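Local coordinates for protein multicopper oxidase (Pseudomonas thermotolerans, PDB 6VOW) that is a multicopper oxidase of the laccase type, which probably oxidises phenolic, lignin-related substrates at one copper and reduces dioxygen to water at a copper cluster, at residues Glu128-Phe133 with Pro310-Ala315; Tyr244-His249 with Ile408-Asp413; Pro264-Asp269 with Thr412-Leu417; Met395-Leu400 with Ala423-Val428. One frame throughout, in Å; residues are numbered along the deposited sequence.

Contact 1 of 4, residues Glu128-Phe133 with Pro310-Ala315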
loop_
_atom_site.group_PDB
_atom_site.type_symbol
_atom_site.label_atom_id
_atom_site.label_comp_id
_atom_site.label_asym_id
_atom_site.label_seq_id
_atom_site.Cartn_x
_atom_site.Cartn_y
_atom_site.Cartn_z
ATOM N N GLU A 128 6.948 -6.704 13.465
ATOM C CA GLU A 128 7.383 -8.061 13.370
ATOM C C GLU A 128 7.551 -8.587 11.944
ATOM O O GLU A 128 8.054 -9.728 11.814
ATOM C CB GLU A 128 6.406 -9.017 14.101
ATOM C CG GLU A 128 6.161 -8.671 15.583
ATOM C CD GLU A 128 7.323 -9.001 16.527
ATOM O OE1 GLU A 128 8.378 -9.495 16.088
ATOM O OE2 GLU A 128 7.188 -8.781 17.735
ATOM N N ASP A 129 7.105 -7.813 10.927
ATOM C CA ASP A 129 7.200 -8.202 9.526
ATOM C C ASP A 129 8.081 -7.252 8.844
ATOM O O ASP A 129 7.932 -6.011 8.947
ATOM C CB ASP A 129 5.875 -8.168 8.824
ATOM C CG ASP A 129 4.846 -9.089 9.458
ATOM O OD1 ASP A 129 5.170 -10.137 10.028
ATOM O OD2 ASP A 129 3.688 -8.738 9.447
ATOM N N ALA A 130 9.052 -7.838 8.185
ATOM C CA ALA A 130 9.957 -7.072 7.364
ATOM C C ALA A 130 9.300 -6.896 6.055
ATOM O O ALA A 130 8.446 -7.693 5.650
ATOM C CB ALA A 130 11.258 -7.804 7.170
ATOM N N GLY A 131 9.706 -5.831 5.422
ATOM C CA GLY A 131 9.300 -5.484 4.125
ATOM C C GLY A 131 8.733 -4.114 4.017
ATOM O O GLY A 131 9.044 -3.227 4.812
ATOM N N ASN A 132 7.941 -3.944 2.972
ATOM C CA ASN A 132 7.483 -2.633 2.463
ATOM C C ASN A 132 6.104 -2.396 2.906
ATOM O O ASN A 132 5.234 -3.220 2.571
ATOM C CB ASN A 132 7.465 -2.688 0.914
ATOM C CG ASN A 132 8.850 -2.912 0.375
ATOM O OD1 ASN A 132 9.814 -2.234 0.813
ATOM N ND2 ASN A 132 8.990 -3.851 -0.545
ATOM N N PHE A 133 5.887 -1.297 3.614
ATOM C CA PHE A 133 4.531 -1.002 4.075
ATOM C C PHE A 133 4.391 0.429 3.696
ATOM O O PHE A 133 5.305 1.036 3.044
ATOM C CB PHE A 133 4.393 -1.298 5.603
ATOM C CG PHE A 133 4.614 -2.695 5.895
ATOM C CD1 PHE A 133 3.671 -3.603 5.629
ATOM C CD2 PHE A 133 5.892 -3.127 6.225
ATOM C CE1 PHE A 133 3.915 -4.950 5.804
ATOM C CE2 PHE A 133 6.180 -4.448 6.355
ATOM C CZ PHE A 133 5.170 -5.377 6.177
ATOM N N PRO A 310 13.453 -14.507 4.095
ATOM C CA PRO A 310 12.748 -15.348 5.063
ATOM C C PRO A 310 11.305 -14.901 5.299
ATOM O O PRO A 310 10.991 -13.706 5.405
ATOM C CB PRO A 310 13.530 -15.159 6.325
ATOM C CG PRO A 310 14.504 -14.007 6.088
ATOM C CD PRO A 310 14.608 -13.752 4.673
ATOM N N ALA A 311 10.420 -15.878 5.400
ATOM C CA ALA A 311 9.017 -15.605 5.641
ATOM C C ALA A 311 8.873 -14.763 6.901
ATOM O O ALA A 311 9.507 -14.979 7.891
ATOM C CB ALA A 311 8.235 -16.901 5.762
ATOM N N ASN A 312 8.054 -13.745 6.829
ATOM C CA ASN A 312 7.517 -13.116 8.052
ATOM C C ASN A 312 6.720 -14.096 8.956
ATOM O O ASN A 312 6.176 -15.072 8.445
ATOM C CB ASN A 312 6.722 -11.937 7.577
ATOM C CG ASN A 312 7.640 -10.882 7.104
ATOM O OD1 ASN A 312 8.684 -10.703 7.706
ATOM N ND2 ASN A 312 7.330 -10.228 6.005
ATOM N N PRO A 313 6.690 -13.859 10.278
ATOM C CA PRO A 313 6.013 -14.716 11.232
ATOM C C PRO A 313 4.481 -14.539 11.244
ATOM O O PRO A 313 3.910 -14.051 12.223
ATOM C CB PRO A 313 6.605 -14.260 12.593
ATOM C CG PRO A 313 6.847 -12.806 12.377
ATOM C CD PRO A 313 7.418 -12.755 10.985
ATOM N N VAL A 314 3.840 -14.978 10.174
ATOM C CA VAL A 314 2.410 -14.853 9.995
ATOM C C VAL A 314 1.803 -16.213 10.277
ATOM O O VAL A 314 2.373 -17.236 10.021
ATOM C CB VAL A 314 2.106 -14.465 8.558
ATOM C CG1 VAL A 314 0.680 -13.991 8.436
ATOM C CG2 VAL A 314 3.046 -13.408 8.064
ATOM N N ALA A 315 0.603 -16.203 10.807
ATOM C CA ALA A 315 -0.042 -17.417 11.252
ATOM C C ALA A 315 -0.552 -18.201 10.031
ATOM O O ALA A 315 -1.407 -17.731 9.311
ATOM C CB ALA A 315 -1.177 -17.050 12.234
#
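Asn312 and Ala130 meet where the linker leading into the last cupredoxin domain lies against the turn that opens strand 131-136 of the first. The tight part is the Asn312 carboxamide, which pairs with both backbone polar groups of a single residue, much as a neighbouring strand would. Asn312 ND2 donates to Ala130 O at 2.8 Å, lying in that carbonyl's plane, while Ala130 N gives its proton to Asn312 OD1 at 2.9 Å. The second bond is less regular: the donor stands well above the plane of the amide carbonyl, 44° out of it. With CG anti to its own carbonyl carbon (chi1 -72°), Asn312 directs the amide at the backbone of Ala130, just before the strand begins, and the two bonds together fix which end of the amide is oxygen.

Asp129 leans over the root of this side chain, its OD1 3.4 Å from Asn312 CB, with carboxylate and amide planes 40° apart. Its charge is met by Arg99 in a salt bridge, so toward Asn312 it offers mainly van der Waals contact.

Toward solvent the side chains part company. Pro313, the centre of an inverse gamma turn, is exposed, and Glu128 is partly so; between their side chains the closest approach is 4.2 Å, from Glu128 CB to Pro313 CG. The exception on this side involves the backbone: Pro313 CD rests 3.2 Å from Glu128 O, a carbonyl that accepts a hydrogen bond from Gln75.

Contact 2 of 4, residues Tyr244-His249 with Ile408-Asp413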
loop_
_atom_site.group_PDB
_atom_site.type_symbol
_atom_site.label_atom_id
_atom_site.label_comp_id
_atom_site.label_asym_id
_atom_site.label_seq_id
_atom_site.Cartn_x
_atom_site.Cartn_y
_atom_site.Cartn_z
ATOM N N TYR A 244 10.678 -10.574 -5.367
ATOM C CA TYR A 244 11.088 -11.228 -4.108
ATOM C C TYR A 244 10.095 -11.123 -3.001
ATOM O O TYR A 244 10.163 -11.898 -2.001
ATOM C CB TYR A 244 12.367 -10.635 -3.607
ATOM C CG TYR A 244 13.608 -11.303 -4.138
ATOM C CD1 TYR A 244 13.866 -11.327 -5.491
ATOM C CD2 TYR A 244 14.459 -11.966 -3.305
ATOM C CE1 TYR A 244 15.005 -11.946 -6.000
ATOM C CE2 TYR A 244 15.587 -12.592 -3.765
ATOM C CZ TYR A 244 15.868 -12.560 -5.097
ATOM O OH TYR A 244 16.971 -13.168 -5.487
ATOM N N ALA A 245 9.223 -10.134 -3.102
ATOM C CA ALA A 245 8.155 -9.972 -2.132
ATOM C C ALA A 245 7.031 -9.131 -2.650
ATOM O O ALA A 245 7.252 -8.171 -3.397
ATOM C CB ALA A 245 8.679 -9.288 -0.894
ATOM N N LEU A 246 5.847 -9.439 -2.140
ATOM C CA LEU A 246 4.588 -8.723 -2.511
ATOM C C LEU A 246 3.821 -8.289 -1.275
ATOM O O LEU A 246 3.466 -9.147 -0.373
ATOM C CB LEU A 246 3.704 -9.601 -3.350
ATOM C CG LEU A 246 4.314 -10.480 -4.405
ATOM C CD1 LEU A 246 3.246 -11.470 -4.955
ATOM C CD2 LEU A 246 4.951 -9.619 -5.482
ATOM N N ASP A 247 3.608 -6.967 -1.205
ATOM C CA ASP A 247 2.791 -6.358 -0.169
ATOM C C ASP A 247 3.413 -6.729 1.192
ATOM O O ASP A 247 2.753 -7.174 2.111
ATOM C CB ASP A 247 1.345 -6.834 -0.344
ATOM C CG ASP A 247 0.853 -6.668 -1.816
ATOM O OD1 ASP A 247 0.991 -5.592 -2.373
ATOM O OD2 ASP A 247 0.414 -7.649 -2.439
ATOM N N GLY A 248 4.719 -6.521 1.262
ATOM C CA GLY A 248 5.543 -6.738 2.493
ATOM C C GLY A 248 5.760 -8.183 2.940
ATOM O O GLY A 248 6.096 -8.433 4.106
ATOM N N HIS A 249 5.558 -9.159 2.048
ATOM C CA HIS A 249 5.740 -10.565 2.411
ATOM C C HIS A 249 6.499 -11.344 1.355
ATOM O O HIS A 249 6.123 -11.337 0.182
ATOM C CB HIS A 249 4.436 -11.190 2.673
ATOM C CG HIS A 249 3.787 -10.611 3.850
ATOM N ND1 HIS A 249 4.040 -11.030 5.134
ATOM C CD2 HIS A 249 2.984 -9.541 3.948
ATOM C CE1 HIS A 249 3.344 -10.278 5.969
ATOM N NE2 HIS A 249 2.701 -9.365 5.265
ATOM N N ILE A 408 -0.053 -18.626 -7.295
ATOM C CA ILE A 408 0.968 -19.182 -6.422
ATOM C C ILE A 408 0.676 -18.550 -5.091
ATOM O O ILE A 408 0.875 -17.345 -4.949
ATOM C CB ILE A 408 2.385 -18.776 -6.829
ATOM C CG1 ILE A 408 2.665 -19.316 -8.248
ATOM C CG2 ILE A 408 3.378 -19.263 -5.745
ATOM C CD1 ILE A 408 4.062 -19.029 -8.716
ATOM N N PRO A 409 0.215 -19.357 -4.127
ATOM C CA PRO A 409 -0.327 -18.819 -2.891
ATOM C C PRO A 409 0.657 -17.975 -2.173
ATOM O O PRO A 409 1.805 -18.392 -2.016
ATOM C CB PRO A 409 -0.580 -20.081 -2.044
ATOM C CG PRO A 409 -0.845 -21.127 -3.029
ATOM C CD PRO A 409 0.132 -20.848 -4.140
ATOM N N TYR A 410 0.195 -16.823 -1.692
ATOM C CA TYR A 410 1.084 -15.879 -1.059
ATOM C C TYR A 410 0.294 -15.090 -0.069
ATOM O O TYR A 410 -0.958 -15.112 -0.107
ATOM C CB TYR A 410 1.717 -14.957 -2.116
ATOM C CG TYR A 410 0.703 -14.090 -2.864
ATOM C CD1 TYR A 410 -0.220 -14.637 -3.761
ATOM C CD2 TYR A 410 0.681 -12.704 -2.664
ATOM C CE1 TYR A 410 -1.138 -13.816 -4.421
ATOM C CE2 TYR A 410 -0.173 -11.886 -3.328
ATOM C CZ TYR A 410 -1.085 -12.441 -4.196
ATOM O OH TYR A 410 -1.900 -11.548 -4.794
ATOM N N PHE A 411 1.023 -14.456 0.836
ATOM C CA PHE A 411 0.492 -13.622 1.923
ATOM C C PHE A 411 0.545 -12.185 1.549
ATOM O O PHE A 411 1.498 -11.724 0.983
ATOM C CB PHE A 411 1.336 -13.736 3.199
ATOM C CG PHE A 411 1.081 -15.008 3.995
ATOM C CD1 PHE A 411 -0.052 -15.119 4.817
ATOM C CD2 PHE A 411 2.009 -16.043 3.968
ATOM C CE1 PHE A 411 -0.310 -16.261 5.520
ATOM C CE2 PHE A 411 1.786 -17.212 4.709
ATOM C CZ PHE A 411 0.622 -17.312 5.481
ATOM N N THR A 412 -0.456 -11.451 1.949
ATOM C CA THR A 412 -0.622 -10.068 1.569
ATOM C C THR A 412 -1.747 -9.513 2.400
ATOM O O THR A 412 -2.494 -10.278 2.964
ATOM C CB THR A 412 -0.933 -9.975 0.047
ATOM O OG1 THR A 412 -1.172 -8.636 -0.294
ATOM C CG2 THR A 412 -2.115 -10.812 -0.344
ATOM N N ASP A 413 -1.829 -8.173 2.486
ATOM C CA ASP A 413 -2.915 -7.415 3.108
ATOM C C ASP A 413 -3.907 -6.945 2.006
ATOM O O ASP A 413 -5.018 -6.407 2.284
ATOM C CB ASP A 413 -2.351 -6.227 3.903
ATOM C CG ASP A 413 -1.408 -5.323 3.062
ATOM O OD1 ASP A 413 -1.909 -4.711 2.089
ATOM O OD2 ASP A 413 -0.168 -5.204 3.353
HETATM O O HOH W 1 0.834 -7.026 4.937
HETATM O O HOH W 2 3.846 -12.430 -0.330
#
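Leu246 ends a strand of the middle cupredoxin domain and lays its CD1 methyl 3.7 Å from CD2 of the Tyr410 ring, the two side chains crossing at about a right angle. The backbone then reverses in a tight two-residue beta hairpin, closed by Leu246 N to His249 O and by His249 N to Leu246 O, with Asp247 and Gly248 both at positive phi as in a type I' turn.

Asp247 lies alongside Thr412, both pointing the same way. Thr412 OG1, trans to its own backbone N (chi1 176°), faces the carboxylate, 2.8 Å from OD2 of Asp247; that hydroxyl proton may instead serve Thr414 O. The other oxygen, OD1, accepts the backbone NH of Arg267. Replacing Asp247 by an alanine would probably leave that buried NH without its acceptor and the Thr412 hydroxyl without one of its partners.

His249 packs its CB 3.4 Å from Phe411 O, and two waters complete the join. One lies in the plane of the imidazole at its edge, 3.0 Å from NE2 of His249, and bridges to Asp413 OD2, whose main partner is Arg267. The other links His249 O to Phe411 O.

Here strands 240-246 and 249-255, at one border of the middle domain's six-stranded sheet, face strand 410-412, the edge strand of a five-stranded sheet in the last domain; the short segments 244-246 and 410-412 run 51° apart, 7.9 Å between axes.

Contact 3 of 4, residues Pro264-Asp269 with Thr412-Leu417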
loop_
_atom_site.group_PDB
_atom_site.type_symbol
_atom_site.label_atom_id
_atom_site.label_comp_id
_atom_site.label_asym_id
_atom_site.label_seq_id
_atom_site.Cartn_x
_atom_site.Cartn_y
_atom_site.Cartn_z
ATOM N N PRO A 264 -3.419 0.129 -6.119
ATOM C CA PRO A 264 -3.221 1.141 -5.055
ATOM C C PRO A 264 -2.976 0.462 -3.719
ATOM O O PRO A 264 -3.651 -0.581 -3.354
ATOM C CB PRO A 264 -4.506 1.950 -5.085
ATOM C CG PRO A 264 -5.161 1.641 -6.417
ATOM C CD PRO A 264 -4.734 0.270 -6.793
ATOM N N GLY A 265 -1.934 0.950 -3.052
ATOM C CA GLY A 265 -1.559 0.372 -1.766
ATOM C C GLY A 265 -0.814 -0.943 -1.789
ATOM O O GLY A 265 -0.543 -1.534 -0.734
ATOM N N MET A 266 -0.442 -1.393 -2.980
ATOM C CA MET A 266 0.403 -2.536 -3.129
ATOM C C MET A 266 1.838 -2.167 -3.264
ATOM O O MET A 266 2.215 -1.101 -3.682
ATOM C CB MET A 266 -0.032 -3.377 -4.337
ATOM C CG MET A 266 -1.420 -3.977 -4.106
ATOM S SD MET A 266 -2.018 -4.760 -5.612
ATOM C CE MET A 266 -1.243 -6.343 -5.633
ATOM N N ARG A 267 2.662 -3.113 -2.906
ATOM C CA ARG A 267 4.100 -2.909 -2.982
ATOM C C ARG A 267 4.741 -4.169 -3.469
ATOM O O ARG A 267 4.209 -5.261 -3.335
ATOM C CB ARG A 267 4.609 -2.626 -1.560
ATOM C CG ARG A 267 4.038 -1.422 -0.871
ATOM C CD ARG A 267 2.808 -1.730 -0.055
ATOM N NE ARG A 267 2.988 -2.668 1.082
ATOM C CZ ARG A 267 2.004 -3.413 1.559
ATOM N NH1 ARG A 267 0.812 -3.418 0.971
ATOM N NH2 ARG A 267 2.216 -4.224 2.563
ATOM N N ILE A 268 5.941 -4.026 -3.967
ATOM C CA ILE A 268 6.749 -5.159 -4.330
ATOM C C ILE A 268 8.188 -4.815 -4.059
ATOM O O ILE A 268 8.611 -3.651 -4.099
ATOM C CB ILE A 268 6.647 -5.535 -5.861
ATOM C CG1 ILE A 268 7.025 -4.388 -6.844
ATOM C CG2 ILE A 268 5.253 -6.001 -6.177
ATOM C CD1 ILE A 268 6.918 -4.842 -8.280
ATOM N N ASP A 269 8.954 -5.863 -3.868
ATOM C CA ASP A 269 10.419 -5.741 -3.979
ATOM C C ASP A 269 10.723 -6.412 -5.277
ATOM O O ASP A 269 10.375 -7.585 -5.472
ATOM C CB ASP A 269 11.112 -6.532 -2.927
ATOM C CG ASP A 269 11.107 -5.856 -1.574
ATOM O OD1 ASP A 269 11.472 -4.669 -1.491
ATOM O OD2 ASP A 269 10.782 -6.547 -0.584
ATOM N N THR A 412 -0.456 -11.451 1.949
ATOM C CA THR A 412 -0.622 -10.068 1.569
ATOM C C THR A 412 -1.747 -9.513 2.400
ATOM O O THR A 412 -2.494 -10.278 2.964
ATOM C CB THR A 412 -0.933 -9.975 0.047
ATOM O OG1 THR A 412 -1.172 -8.636 -0.294
ATOM C CG2 THR A 412 -2.115 -10.812 -0.344
ATOM N N ASP A 413 -1.829 -8.173 2.486
ATOM C CA ASP A 413 -2.915 -7.415 3.108
ATOM C C ASP A 413 -3.907 -6.945 2.006
ATOM O O ASP A 413 -5.018 -6.407 2.284
ATOM C CB ASP A 413 -2.351 -6.227 3.903
ATOM C CG ASP A 413 -1.408 -5.323 3.062
ATOM O OD1 ASP A 413 -1.909 -4.711 2.089
ATOM O OD2 ASP A 413 -0.168 -5.204 3.353
ATOM N N THR A 414 -3.530 -7.172 0.740
ATOM C CA THR A 414 -4.354 -6.727 -0.372
ATOM C C THR A 414 -4.414 -7.663 -1.528
ATOM O O THR A 414 -3.432 -8.194 -1.918
ATOM C CB THR A 414 -3.886 -5.341 -0.767
ATOM O OG1 THR A 414 -4.111 -4.574 0.386
ATOM C CG2 THR A 414 -4.758 -4.681 -1.866
ATOM N N TYR A 415 -5.601 -7.869 -2.062
ATOM C CA TYR A 415 -5.743 -8.648 -3.279
ATOM C C TYR A 415 -6.434 -7.797 -4.336
ATOM O O TYR A 415 -7.503 -7.255 -4.106
ATOM C CB TYR A 415 -6.562 -9.909 -3.090
ATOM C CG TYR A 415 -6.552 -10.735 -4.342
ATOM C CD1 TYR A 415 -5.328 -11.254 -4.816
ATOM C CD2 TYR A 415 -7.721 -10.991 -5.090
ATOM C CE1 TYR A 415 -5.255 -11.991 -5.970
ATOM C CE2 TYR A 415 -7.652 -11.754 -6.281
ATOM C CZ TYR A 415 -6.410 -12.266 -6.709
ATOM O OH TYR A 415 -6.226 -13.044 -7.880
ATOM N N LEU A 416 -5.828 -7.700 -5.498
ATOM C CA LEU A 416 -6.420 -6.928 -6.607
ATOM C C LEU A 416 -7.468 -7.820 -7.327
ATOM O O LEU A 416 -7.158 -8.742 -8.146
ATOM C CB LEU A 416 -5.291 -6.387 -7.543
ATOM C CG LEU A 416 -5.650 -5.471 -8.694
ATOM C CD1 LEU A 416 -6.376 -4.205 -8.276
ATOM C CD2 LEU A 416 -4.398 -5.133 -9.463
ATOM N N LEU A 417 -8.705 -7.543 -6.970
ATOM C CA LEU A 417 -9.824 -8.367 -7.331
ATOM C C LEU A 417 -10.357 -7.961 -8.669
ATOM O O LEU A 417 -10.997 -6.896 -8.805
ATOM C CB LEU A 417 -10.901 -8.228 -6.294
ATOM C CG LEU A 417 -11.970 -9.306 -6.385
ATOM C CD1 LEU A 417 -11.390 -10.680 -6.216
ATOM C CD2 LEU A 417 -13.006 -9.002 -5.271
#
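Arg267 of the middle cupredoxin domain and Asp413 of the last one come from opposite directions and meet in a buried, end-on bidentate salt bridge. Guanidinium and carboxylate are nearly coplanar, 5° apart, and both carboxylate oxygens use their syn lone pairs: NH2 of Arg267 lies 2.7 Å from OD2 of Asp413, NH1 3.2 Å from OD1. The arginine chain reaches this position by bending at chi2 (91°) and chi3 (63°), and its rotation is held by two carbonyls, Gly265 O on NH1 (2.9 Å) and Asn132 O of the first domain on NE. A leucine in its place would probably leave the Asp413 carboxylate without its countercharge and both carbonyls without these donors.

Beside the ion pair lies an apolar patch. Met266 crosses Leu416 at about a right angle, its SD 4.1 Å from CB of Leu416, while its CG meets the methyl of Thr414 obliquely.

The polar end serves the copper cluster as a second shell. Asp413 OD1 also binds NE2 of His96, and Thr414 OG1 binds ND1 of His391, both histidines of the Cu-O-Cu pocket. On its anti lone pair Asp413 OD1 takes the Thr414 hydroxyl, 2.8 Å from OG1.

Contact 4 of 4, residues Met395-Leu400 with Ala423-Val428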
loop_
_atom_site.group_PDB
_atom_site.type_symbol
_atom_site.label_atom_id
_atom_site.label_comp_id
_atom_site.label_asym_id
_atom_site.label_seq_id
_atom_site.Cartn_x
_atom_site.Cartn_y
_atom_site.Cartn_z
ATOM N N MET A 395 -4.492 -7.686 9.798
ATOM C CA MET A 395 -4.258 -9.054 9.518
ATOM C C MET A 395 -3.738 -9.228 8.126
ATOM O O MET A 395 -3.902 -8.396 7.252
ATOM C CB MET A 395 -5.541 -9.821 9.644
ATOM C CG MET A 395 -5.754 -10.389 11.044
ATOM S SD MET A 395 -7.385 -10.155 11.766
ATOM C CE MET A 395 -8.508 -10.799 10.555
ATOM N N VAL A 396 -3.085 -10.353 7.956
ATOM C CA VAL A 396 -2.512 -10.716 6.695
ATOM C C VAL A 396 -3.249 -11.940 6.202
ATOM O O VAL A 396 -3.445 -12.872 6.970
ATOM C CB VAL A 396 -1.031 -11.003 6.917
ATOM C CG1 VAL A 396 -0.539 -12.018 5.957
ATOM C CG2 VAL A 396 -0.254 -9.698 6.751
ATOM N N PHE A 397 -3.653 -11.956 4.939
ATOM C CA PHE A 397 -4.288 -13.158 4.449
ATOM C C PHE A 397 -3.393 -13.774 3.401
ATOM O O PHE A 397 -2.511 -13.115 2.847
ATOM C CB PHE A 397 -5.712 -12.905 3.923
ATOM C CG PHE A 397 -5.792 -11.811 2.921
ATOM C CD1 PHE A 397 -5.493 -12.046 1.592
ATOM C CD2 PHE A 397 -6.173 -10.535 3.308
ATOM C CE1 PHE A 397 -5.558 -10.972 0.670
ATOM C CE2 PHE A 397 -6.273 -9.503 2.426
ATOM C CZ PHE A 397 -5.973 -9.709 1.095
ATOM N N LYS A 398 -3.615 -15.047 3.175
ATOM C CA LYS A 398 -2.923 -15.832 2.167
ATOM C C LYS A 398 -3.854 -16.060 1.011
ATOM O O LYS A 398 -4.963 -16.544 1.187
ATOM C CB LYS A 398 -2.548 -17.206 2.758
ATOM C CG LYS A 398 -1.646 -18.028 1.868
ATOM C CD LYS A 398 -1.134 -19.255 2.531
ATOM C CE LYS A 398 0.193 -19.654 1.919
ATOM N NZ LYS A 398 0.683 -20.877 2.640
ATOM N N VAL A 399 -3.416 -15.728 -0.172
ATOM C CA VAL A 399 -4.226 -15.834 -1.381
ATOM C C VAL A 399 -4.160 -17.245 -1.860
ATOM O O VAL A 399 -3.060 -17.792 -2.118
ATOM C CB VAL A 399 -3.653 -14.941 -2.476
ATOM C CG1 VAL A 399 -4.523 -14.971 -3.728
ATOM C CG2 VAL A 399 -3.551 -13.533 -1.956
ATOM N N LEU A 400 -5.330 -17.857 -1.996
ATOM C CA LEU A 400 -5.311 -19.284 -2.245
ATOM C C LEU A 400 -5.406 -19.515 -3.750
ATOM O O LEU A 400 -4.444 -20.034 -4.407
ATOM C CB LEU A 400 -6.451 -19.952 -1.502
ATOM C CG LEU A 400 -6.285 -20.590 -0.163
ATOM C CD1 LEU A 400 -5.469 -19.705 0.760
ATOM C CD2 LEU A 400 -7.645 -20.935 0.406
ATOM N N ALA A 423 -12.110 -14.774 -6.027
ATOM C CA ALA A 423 -10.873 -15.256 -5.365
ATOM C C ALA A 423 -11.090 -15.773 -3.897
ATOM O O ALA A 423 -11.987 -15.343 -3.128
ATOM C CB ALA A 423 -9.778 -14.198 -5.463
ATOM N N ARG A 424 -10.296 -16.765 -3.542
ATOM C CA ARG A 424 -10.390 -17.349 -2.236
ATOM C C ARG A 424 -9.097 -17.006 -1.509
ATOM O O ARG A 424 -7.990 -17.059 -2.060
ATOM C CB ARG A 424 -10.635 -18.838 -2.372
ATOM C CG ARG A 424 -12.044 -19.138 -2.846
ATOM C CD ARG A 424 -12.249 -20.572 -3.249
ATOM N NE ARG A 424 -12.158 -21.473 -2.110
ATOM C CZ ARG A 424 -11.127 -22.275 -1.835
ATOM N NH1 ARG A 424 -10.035 -22.308 -2.602
ATOM N NH2 ARG A 424 -11.190 -23.071 -0.766
ATOM N N VAL A 425 -9.292 -16.595 -0.276
ATOM C CA VAL A 425 -8.293 -15.949 0.525
ATOM C C VAL A 425 -8.488 -16.516 1.950
ATOM O O VAL A 425 -9.622 -16.729 2.384
ATOM C CB VAL A 425 -8.541 -14.420 0.387
ATOM C CG1 VAL A 425 -8.440 -13.673 1.681
ATOM C CG2 VAL A 425 -7.592 -13.807 -0.594
ATOM N N ALA A 426 -7.396 -16.757 2.670
ATOM C CA ALA A 426 -7.447 -17.364 3.982
ATOM C C ALA A 426 -6.543 -16.678 5.020
ATOM O O ALA A 426 -5.452 -16.219 4.717
ATOM C CB ALA A 426 -7.070 -18.826 3.834
ATOM N N LEU A 427 -7.037 -16.640 6.254
ATOM C CA LEU A 427 -6.423 -15.917 7.331
ATOM C C LEU A 427 -6.622 -16.628 8.617
ATOM O O LEU A 427 -7.553 -17.421 8.749
ATOM C CB LEU A 427 -7.079 -14.551 7.476
ATOM C CG LEU A 427 -8.601 -14.514 7.645
ATOM C CD1 LEU A 427 -8.921 -14.131 9.038
ATOM C CD2 LEU A 427 -9.319 -13.509 6.724
ATOM N N VAL A 428 -5.740 -16.314 9.578
ATOM C CA VAL A 428 -5.960 -16.551 10.991
ATOM C C VAL A 428 -6.412 -15.255 11.611
ATOM O O VAL A 428 -5.819 -14.235 11.366
ATOM C CB VAL A 428 -4.684 -17.079 11.683
ATOM C CG1 VAL A 428 -4.942 -17.380 13.203
ATOM C CG2 VAL A 428 -4.153 -18.304 10.873
#
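Ala426 O receives the amide of Lys398 in the shortest polar bond here, 2.7 Å from N to O and almost straight at 177°. It belongs to an antiparallel pairing of neighbouring strands in the last cupredoxin domain, 397-402 beside 422-428. Lys398 and Ala426 form a hydrogen-bonded pair, completed by Ala426 N to Lys398 O at 2.9 Å; Val399 and Val425 make the non-hydrogen-bonded pair next to it, and Leu400 N to Arg424 O continues the ladder.

The two faces differ. On that of Val399 and Val425, Phe397 brings its ring obliquely against the valine, CD1 lying 3.4 Å from CG1 and nearly as close to CG2 of Val425, so both methyls bear on one side of the ring. The ring gets there because CG of Phe397 stands between its backbone N and carbonyl carbon (chi1 52°). Tyr415, from the facing sheet, touches both Phe397 and Val399, which makes this face part of the beta-sandwich core.

On the face of Ala426, Leu400 puts CD1 3.6 Å from the alanine CB, with Leu319 of the linker also against it. Lys398 extends away to a salt bridge with Glu316, and Arg424 NH1 turns to Ser401 OG.

Beyond the Lys398 N to Ala426 O bond, toward the start of 395-400, Met395 bends at chi2 and chi3 and sets CE 3.7 Å from CD1 of Leu427.

In the fold
From the N terminus, residues 128-133 of the first domain are met again by the linker at 310-315, which closes contact 1 round the whole middle domain. Inside that loop, 244-249 and 264-269, on adjacent strands of the middle domain, open contacts 2 and 3; both cross contact 1 and end on one continuous run, 408-417, of the last domain, sharing Thr412 and Asp413. Contact 4 follows contact 1 in series, yet crosses 2 and 3, since 408-417 lies in the connection between its strands. Contact 4 joins strands within the last domain's sheet, whose edge strand 410-412 carries contact 2, whereas contacts 1 to 3 tie the three domains together, 2 and 3 close to the copper cluster.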